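Local coordinates for protein amidase (Bacillus anthracis, PDB 5EWQ) that probably hydrolyses the amide bonds of carboxylic acid amides, as amidase signature enzymes do, at residues V139-I144 with Q378-V383; K384-E388 with I408-E412. One frame throughout, in Å; residues are numbered along the deposited sequence.

How the contacts relate
Going from the N terminus, segment 139-144 comes first, in the loop between strand 118-122 and helix 150-155. Contact 1 brings it against 378-383, closing a long loop of 233 residues. Contact 2 begins at the next residue, where 384-388 starts helix 386-394. It closes a much shorter loop of 19 residues, mostly helical, against 408-412. The two contacts are therefore in series, neither nested nor crossed. Their centres lie about 16 Å apart, and they touch where Val383 packs against Glu388. Helix 360-377 backs both, with Phe375 at contact 1 and Phe367 at contact 2. Together they tie an early loop to the helices that follow residue 360.

Contact 1 (V139-I144 with Q378-V383); sequences VLKDWI and QKNVPV
Trp143 presents its indole to the 378-383 loop and is the main anchor of the contact. Val381 lies over one face of the ring. Its CB makes a CH-pi contact, 4.1 Å from the centroid of the five-membered ring. Gln378 approaches the edge instead, with OE1 in the ring plane and 3.3 Å from Trp143 CZ2. The amide stands nearly upright to the indole, at 80°. A bond from Gln378 NE2 to the backbone O of Tyr374 helps fix its rotation. Trp143 holds CG anti to its backbone N (chi1 175°), which swings the ring across to the other loop. In 139-144 a type I beta turn runs from Leu140 to Trp143, closed by Trp143 N to Leu140 O. Beside the ring, Leu140 CD2 reaches Val381 CG2 at 3.8 Å. Val139 CG2 meets Val383 CG2 at 3.7 Å, the two side chains crossing at about a right angle. Phe375 backs Leu140, Val381 and Val383.

The outer side is looser. Pro382 is exposed, but its CD still touches the indole, 3.6 Å from Trp143 CD1. Asn380 is exposed and poorly ordered. Its OD1 accepts only a weak bond from Trp143 NE1, 3.4 Å long and bent to 138°. This is loop-to-loop packing around a buried tryptophan, joining an early loop of the amidase fold to the link between helices 360-377 and 386-394.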
loop_
_atom_site.group_PDB
_atom_site.type_symbol
_atom_site.label_atom_id
_atom_site.label_comp_id
_atom_site.label_asym_id
_atom_site.label_seq_id
_atom_site.Cartn_x
_atom_site.Cartn_y
_atom_site.Cartn_z
ATOM N N VAL A 139 9.253 -17.824 -8.724
ATOM C CA VAL A 139 10.168 -18.729 -8.037
ATOM C C VAL A 139 9.750 -18.959 -6.581
ATOM O O VAL A 139 10.030 -20.011 -6.004
ATOM C CB VAL A 139 11.622 -18.193 -8.094
ATOM C CG1 VAL A 139 11.747 -16.870 -7.348
ATOM C CG2 VAL A 139 12.604 -19.222 -7.556
ATOM N N LEU A 140 9.061 -17.983 -5.999
ATOM C CA LEU A 140 8.629 -18.081 -4.609
ATOM C C LEU A 140 7.116 -18.239 -4.496
ATOM O O LEU A 140 6.546 -18.051 -3.422
ATOM C CB LEU A 140 9.077 -16.847 -3.824
ATOM C CG LEU A 140 10.573 -16.632 -3.603
ATOM C CD1 LEU A 140 10.826 -15.240 -3.044
ATOM C CD2 LEU A 140 11.129 -17.692 -2.668
ATOM N N LYS A 141 6.474 -18.598 -5.605
ATOM C CA LYS A 141 5.015 -18.643 -5.677
ATOM C C LYS A 141 4.388 -19.639 -4.701
ATOM O O LYS A 141 3.209 -19.524 -4.363
ATOM C CB LYS A 141 4.566 -18.976 -7.103
ATOM C CG LYS A 141 4.823 -20.415 -7.523
ATOM C CD LYS A 141 4.428 -20.640 -8.973
ATOM C CE LYS A 141 4.655 -22.082 -9.396
ATOM N NZ LYS A 141 3.829 -23.031 -8.599
ATOM N N ASP A 142 5.173 -20.610 -4.245
ATOM C CA ASP A 142 4.651 -21.654 -3.371
ATOM C C ASP A 142 5.366 -21.713 -2.023
ATOM O O ASP A 142 5.096 -22.600 -1.214
ATOM C CB ASP A 142 4.745 -23.015 -4.063
ATOM C CG ASP A 142 3.866 -23.104 -5.295
ATOM O OD1 ASP A 142 2.734 -22.575 -5.260
ATOM O OD2 ASP A 142 4.306 -23.700 -6.301
ATOM N N TRP A 143 6.274 -20.772 -1.779
ATOM C CA TRP A 143 7.017 -20.766 -0.523
ATOM C C TRP A 143 6.222 -20.131 0.610
ATOM O O TRP A 143 5.932 -18.936 0.585
ATOM C CB TRP A 143 8.351 -20.034 -0.673
ATOM C CG TRP A 143 9.073 -19.905 0.637
ATOM C CD1 TRP A 143 9.653 -20.911 1.354
ATOM C CD2 TRP A 143 9.281 -18.704 1.392
ATOM N NE1 TRP A 143 10.212 -20.412 2.504
ATOM C CE2 TRP A 143 9.998 -19.059 2.553
ATOM C CE3 TRP A 143 8.934 -17.363 1.198
ATOM C CZ2 TRP A 143 10.374 -18.125 3.516
ATOM C CZ3 TRP A 143 9.308 -16.436 2.156
ATOM C CH2 TRP A 143 10.020 -16.821 3.300
ATOM N N ILE A 144 5.885 -20.941 1.609
ATOM C CA ILE A 144 5.195 -20.451 2.794
ATOM C C ILE A 144 6.190 -20.173 3.917
ATOM O O ILE A 144 6.913 -21.070 4.353
ATOM C CB ILE A 144 4.135 -21.452 3.285
ATOM C CG1 ILE A 144 3.117 -21.733 2.176
ATOM C CG2 ILE A 144 3.443 -20.922 4.526
ATOM C CD1 ILE A 144 2.040 -22.721 2.567
ATOM N N GLN A 378 15.734 -17.757 6.234
ATOM C CA GLN A 378 14.611 -18.663 6.022
ATOM C C GLN A 378 15.059 -20.120 6.070
ATOM O O GLN A 378 16.212 -20.436 5.775
ATOM C CB GLN A 378 13.924 -18.356 4.692
ATOM C CG GLN A 378 13.600 -16.883 4.497
ATOM C CD GLN A 378 12.816 -16.294 5.655
ATOM O OE1 GLN A 378 11.884 -16.914 6.171
ATOM N NE2 GLN A 378 13.194 -15.091 6.075
ATOM N N LYS A 379 14.138 -21.005 6.439
ATOM C CA LYS A 379 14.460 -22.410 6.655
ATOM C C LYS A 379 14.327 -23.253 5.389
ATOM O O LYS A 379 15.282 -23.902 4.964
ATOM C CB LYS A 379 13.569 -22.990 7.756
ATOM N N ASN A 380 13.138 -23.244 4.793
ATOM C CA ASN A 380 12.868 -24.078 3.626
ATOM C C ASN A 380 12.530 -23.272 2.375
ATOM O O ASN A 380 11.563 -23.572 1.675
ATOM C CB ASN A 380 11.732 -25.055 3.934
ATOM C CG ASN A 380 10.517 -24.372 4.533
ATOM O OD1 ASN A 380 10.371 -23.151 4.453
ATOM N ND2 ASN A 380 9.635 -25.159 5.138
ATOM N N VAL A 381 13.333 -22.250 2.099
ATOM C CA VAL A 381 13.131 -21.410 0.925
ATOM C C VAL A 381 13.788 -22.057 -0.301
ATOM O O VAL A 381 14.923 -22.530 -0.226
ATOM C CB VAL A 381 13.686 -19.978 1.163
ATOM C CG1 VAL A 381 15.155 -20.021 1.576
ATOM C CG2 VAL A 381 13.482 -19.094 -0.059
ATOM N N PRO A 382 13.063 -22.103 -1.432
ATOM C CA PRO A 382 13.568 -22.744 -2.654
ATOM C C PRO A 382 14.745 -22.014 -3.303
ATOM O O PRO A 382 15.273 -22.492 -4.307
ATOM C CB PRO A 382 12.350 -22.729 -3.585
ATOM C CG PRO A 382 11.496 -21.619 -3.076
ATOM C CD PRO A 382 11.672 -21.641 -1.592
ATOM N N VAL A 383 15.146 -20.880 -2.737
ATOM C CA VAL A 383 16.258 -20.096 -3.269
ATOM C C VAL A 383 17.014 -19.401 -2.136
ATOM O O VAL A 383 16.402 -18.831 -1.235
ATOM C CB VAL A 383 15.765 -19.048 -4.292
ATOM C CG1 VAL A 383 16.639 -17.807 -4.263
ATOM C CG2 VAL A 383 15.719 -19.644 -5.691
#

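Contact 2 (K384-E388 with I408-E412); sequences KSLKE and IEASE
Leu386 makes the apolar part of the contact, pointing from the first turn of helix 386-394 toward helix 406-412. Its CD1 lies 4.0 Å from Ile408 CB. Its other methyl, CD2, sits 3.5 Å from Ile408 O, a backbone carbonyl already bonded to Glu412 N within its own helix. CG of Leu386 is anti to the backbone N (chi1 -176°), and this carries both methyls to the facing helix. Phe367 of helix 360-377 touches Leu386, Ile408 and Ser411, so all three helices share this buried patch.

Glu412 makes the mixed contacts, laying its carboxylate along aliphatic carbons. OE1 is 3.7 Å from Leu386 CB, the two side chains running past each other in opposite directions. OE2 is 3.3 Å from Lys387 CG. The chain of Glu412 bends at chi2 (65°), which turns the carboxylate back over the start of the facing helix. Ser385 is the N-cap of that helix, so the contact sets a capped helix start against the last turn of helix 406-412. The ammonium of Lys387 leads away, with NZ 4.9 Å from Glu412 OE2. The opposite charges may attract at this distance, but they form no salt bridge.

Two hydrogen bonds build the helix start from within. Ser385 OG accepts weakly from Glu388 N. Glu388 OE2 takes Lys384 N at 3.2 Å, a straight bond that reaches the carboxylate from above its plane. Helix 360-377 adds outside bonds. Asn372 OD1 accepts from Leu386 N, Ser411 OG bonds to Glu364 O, and Lys368 NZ donates to Glu412 O.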
loop_
_atom_site.group_PDB
_atom_site.type_symbol
_atom_site.label_atom_id
_atom_site.label_comp_id
_atom_site.label_asym_id
_atom_site.label_seq_id
_atom_site.Cartn_x
_atom_site.Cartn_y
_atom_site.Cartn_z
ATOM N N LYS A 384 18.343 -19.452 -2.178
ATOM C CA LYS A 384 19.147 -18.839 -1.126
ATOM C C LYS A 384 20.045 -17.708 -1.625
ATOM O O LYS A 384 20.885 -17.206 -0.878
ATOM C CB LYS A 384 20.000 -19.899 -0.429
ATOM C CG LYS A 384 19.196 -20.867 0.418
ATOM C CD LYS A 384 20.084 -21.598 1.406
ATOM C CE LYS A 384 19.263 -22.455 2.355
ATOM N NZ LYS A 384 18.266 -21.647 3.113
ATOM N N SER A 385 19.866 -17.303 -2.879
ATOM C CA SER A 385 20.642 -16.195 -3.433
ATOM C C SER A 385 19.997 -15.606 -4.682
ATOM O O SER A 385 19.203 -16.261 -5.356
ATOM C CB SER A 385 22.070 -16.644 -3.756
ATOM O OG SER A 385 22.084 -17.585 -4.816
ATOM N N LEU A 386 20.354 -14.362 -4.987
ATOM C CA LEU A 386 19.850 -13.684 -6.176
ATOM C C LEU A 386 20.390 -14.344 -7.443
ATOM O O LEU A 386 19.760 -14.290 -8.499
ATOM C CB LEU A 386 20.224 -12.200 -6.141
ATOM C CG LEU A 386 19.686 -11.305 -7.260
ATOM C CD1 LEU A 386 18.175 -11.419 -7.356
ATOM C CD2 LEU A 386 20.103 -9.862 -7.031
ATOM N N LYS A 387 21.556 -14.972 -7.324
ATOM C CA LYS A 387 22.176 -15.670 -8.447
ATOM C C LYS A 387 21.330 -16.854 -8.903
ATOM O O LYS A 387 21.211 -17.117 -10.100
ATOM C CB LYS A 387 23.578 -16.153 -8.072
ATOM C CG LYS A 387 24.690 -15.547 -8.909
ATOM C CD LYS A 387 26.017 -16.240 -8.643
ATOM C CE LYS A 387 26.374 -16.218 -7.165
ATOM N NZ LYS A 387 27.643 -16.951 -6.893
ATOM N N GLU A 388 20.747 -17.565 -7.945
ATOM C CA GLU A 388 19.935 -18.737 -8.250
ATOM C C GLU A 388 18.609 -18.346 -8.897
ATOM O O GLU A 388 18.074 -19.082 -9.727
ATOM C CB GLU A 388 19.688 -19.557 -6.983
ATOM C CG GLU A 388 20.958 -20.136 -6.378
ATOM C CD GLU A 388 20.718 -20.819 -5.045
ATOM O OE1 GLU A 388 21.710 -21.150 -4.362
ATOM O OE2 GLU A 388 19.542 -21.023 -4.681
ATOM N N ILE A 408 17.646 -6.902 -11.656
ATOM C CA ILE A 408 18.201 -7.815 -10.662
ATOM C C ILE A 408 19.512 -8.415 -11.160
ATOM O O ILE A 408 20.323 -8.898 -10.370
ATOM C CB ILE A 408 17.216 -8.947 -10.302
ATOM C CG1 ILE A 408 17.023 -9.901 -11.480
ATOM C CG2 ILE A 408 15.885 -8.370 -9.853
ATOM C CD1 ILE A 408 16.106 -11.062 -11.169
ATOM N N GLU A 409 19.715 -8.381 -12.473
ATOM C CA GLU A 409 20.981 -8.809 -13.056
ATOM C C GLU A 409 22.052 -7.757 -12.803
ATOM O O GLU A 409 23.208 -8.085 -12.541
ATOM C CB GLU A 409 20.833 -9.065 -14.557
ATOM C CG GLU A 409 20.207 -10.407 -14.905
ATOM C CD GLU A 409 20.021 -10.591 -16.398
ATOM O OE1 GLU A 409 19.876 -9.575 -17.111
ATOM O OE2 GLU A 409 20.024 -11.751 -16.861
ATOM N N ALA A 410 21.654 -6.490 -12.875
ATOM C CA ALA A 410 22.568 -5.380 -12.638
ATOM C C ALA A 410 22.976 -5.312 -11.169
ATOM O O ALA A 410 24.108 -4.955 -10.846
ATOM C CB ALA A 410 21.934 -4.069 -13.074
ATOM N N SER A 411 22.045 -5.658 -10.286
ATOM C CA SER A 411 22.306 -5.635 -8.852
ATOM C C SER A 411 23.260 -6.754 -8.448
ATOM O O SER A 411 24.051 -6.602 -7.516
ATOM C CB SER A 411 20.996 -5.750 -8.069
ATOM O OG SER A 411 21.228 -5.684 -6.672
ATOM N N GLU A 412 23.181 -7.875 -9.155
ATOM C CA GLU A 412 24.033 -9.026 -8.877
ATOM C C GLU A 412 25.490 -8.749 -9.242
ATOM O O GLU A 412 26.403 -9.080 -8.486
ATOM C CB GLU A 412 23.525 -10.257 -9.632
ATOM C CG GLU A 412 24.468 -11.449 -9.599
ATOM C CD GLU A 412 24.656 -12.014 -8.204
ATOM O OE1 GLU A 412 23.729 -11.883 -7.376
ATOM O OE2 GLU A 412 25.733 -12.587 -7.934
#